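AB hydrolase-1 domain-containing protein (PDB 4Q34) probably hydrolyses ester bonds as a putative esterase of the alpha/beta hydrolase family, although its natural substrate is unknown. Local coordinates at residues 258-261 against 262-265. Numbering follows the deposited sequence.
Sequences ELYE and WTRR
R264 N reaches back one helical turn to Y260 O at 3.0 Å with an N-H...O angle of 166°, and R265 N makes the equivalent but more bent bond to E261 O, whereas W262 N bonds to L259 O only three residues earlier. The turn belongs to helix 257-277, which links parallel strands 242-246 and 283-287 in a beta-alpha-beta crossover of the alpha/beta hydrolase fold. It illustrates how spacings of three and four residues bring side chains together on a helix. With CG anti to the backbone N (chi1 -170°), the Y260 ring swings along the helix toward T263 and R264. T263 CB makes an off-centre CH-pi contact, 4.1 Å from the ring centroid, and T263 OG1 is hydrogen-bonded to P251 O. R264 bends at chi3, bringing NH1 to the ring edge 3.3 Å from Y260 CE2, the guanidinium upright against the ring at 87°; F217 adds a cation-pi contact. Replacing R264 with alanine would probably uncover this edge of Y260 and deprive F217 of its cationic partner. E261 and R265 run side by side, but E261 OE1 forms a salt bridge with R115 while OE2 accepts a hydrogen bond from L220 N, and R265 NH2 is salt-bridged to E225. E261 OE1 lies over the R265 guanidinium face, 4.1 Å from NH2, with none of the R265 N-H groups directed at it.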
loop_
_atom_site.group_PDB
_atom_site.type_symbol
_atom_site.label_atom_id
_atom_site.label_comp_id
_atom_site.label_asym_id
_atom_site.label_seq_id
_atom_site.Cartn_x
_atom_site.Cartn_y
_atom_site.Cartn_z
ATOM N N GLU A 258 10.656 1.434 -27.677
ATOM C CA GLU A 258 10.277 0.975 -26.336
ATOM C C GLU A 258 11.387 0.118 -25.699
ATOM O O GLU A 258 11.570 0.175 -24.479
ATOM C CB GLU A 258 8.971 0.191 -26.336
ATOM C CG GLU A 258 7.729 0.985 -26.728
ATOM C CD GLU A 258 7.133 1.867 -25.623
ATOM O OE1 GLU A 258 7.604 1.890 -24.469
ATOM O OE2 GLU A 258 6.145 2.566 -25.926
ATOM N N LEU A 259 12.109 -0.662 -26.504
ATOM C CA LEU A 259 13.226 -1.443 -25.987
ATOM C C LEU A 259 14.584 -0.749 -26.179
ATOM O O LEU A 259 15.473 -0.851 -25.305
ATOM C CB LEU A 259 13.249 -2.826 -26.608
ATOM C CG LEU A 259 12.092 -3.799 -26.246
ATOM C CD1 LEU A 259 10.936 -3.730 -27.219
ATOM C CD2 LEU A 259 12.633 -5.220 -26.215
ATOM N N TYR A 260 14.746 -0.038 -27.285
ATOM C CA TYR A 260 16.057 0.530 -27.623
ATOM C C TYR A 260 16.450 1.657 -26.693
ATOM O O TYR A 260 17.617 1.862 -26.437
ATOM C CB TYR A 260 16.147 0.947 -29.104
ATOM C CG TYR A 260 17.550 1.302 -29.531
ATOM C CD1 TYR A 260 18.512 0.315 -29.711
ATOM C CD2 TYR A 260 17.932 2.617 -29.693
ATOM C CE1 TYR A 260 19.806 0.623 -30.058
ATOM C CE2 TYR A 260 19.233 2.938 -30.055
ATOM C CZ TYR A 260 20.165 1.928 -30.235
ATOM O OH TYR A 260 21.460 2.233 -30.585
ATOM N N GLU A 261 15.475 2.341 -26.122
ATOM C CA GLU A 261 15.781 3.361 -25.139
ATOM C C GLU A 261 16.652 2.808 -24.034
ATOM O O GLU A 261 17.484 3.540 -23.527
ATOM C CB GLU A 261 14.518 3.953 -24.548
ATOM C CG GLU A 261 13.825 4.856 -25.544
ATOM C CD GLU A 261 12.725 5.721 -24.942
ATOM O OE1 GLU A 261 12.356 5.524 -23.756
ATOM O OE2 GLU A 261 12.240 6.609 -25.675
ATOM N N TRP A 262 16.470 1.536 -23.666
ATOM C CA TRP A 262 17.292 0.925 -22.616
ATOM C C TRP A 262 18.730 0.726 -23.088
ATOM O O TRP A 262 19.666 0.922 -22.354
ATOM C CB TRP A 262 16.679 -0.384 -22.076
ATOM C CG TRP A 262 15.313 -0.187 -21.557
ATOM C CD1 TRP A 262 14.143 -0.698 -22.070
ATOM C CD2 TRP A 262 14.943 0.597 -20.410
ATOM N NE1 TRP A 262 13.075 -0.278 -21.315
ATOM C CE2 TRP A 262 13.538 0.507 -20.281
ATOM C CE3 TRP A 262 15.664 1.362 -19.476
ATOM C CZ2 TRP A 262 12.832 1.194 -19.289
ATOM C CZ3 TRP A 262 14.949 2.018 -18.439
ATOM C CH2 TRP A 262 13.556 1.921 -18.364
ATOM N N THR A 263 18.915 0.318 -24.332
ATOM C CA THR A 263 20.256 0.299 -24.893
ATOM C C THR A 263 20.963 1.631 -24.831
ATOM O O THR A 263 22.147 1.682 -24.505
ATOM C CB THR A 263 20.186 -0.133 -26.378
ATOM O OG1 THR A 263 19.415 -1.338 -26.445
ATOM C CG2 THR A 263 21.542 -0.371 -26.939
ATOM N N ARG A 264 20.255 2.692 -25.217
ATOM C CA ARG A 264 20.805 4.058 -25.160
ATOM C C ARG A 264 21.159 4.445 -23.730
ATOM O O ARG A 264 22.183 5.120 -23.504
ATOM C CB ARG A 264 19.814 5.112 -25.671
ATOM C CG ARG A 264 19.132 4.798 -26.993
ATOM C CD ARG A 264 18.242 5.969 -27.405
ATOM N NE ARG A 264 18.921 6.781 -28.391
ATOM C CZ ARG A 264 18.719 6.712 -29.701
ATOM N NH1 ARG A 264 17.805 5.895 -30.218
ATOM N NH2 ARG A 264 19.431 7.481 -30.500
ATOM N N ARG A 265 20.334 4.005 -22.778
ATOM C CA ARG A 265 20.552 4.326 -21.360
ATOM C C ARG A 265 21.803 3.650 -20.801
ATOM O O ARG A 265 22.581 4.285 -20.087
ATOM C CB ARG A 265 19.310 4.005 -20.535
ATOM C CG ARG A 265 18.298 5.116 -20.761
ATOM C CD ARG A 265 16.923 4.709 -20.305
ATOM N NE ARG A 265 16.069 5.878 -20.383
ATOM C CZ ARG A 265 14.762 5.843 -20.259
ATOM N NH1 ARG A 265 14.120 4.696 -20.091
ATOM N NH2 ARG A 265 14.104 6.992 -20.324
#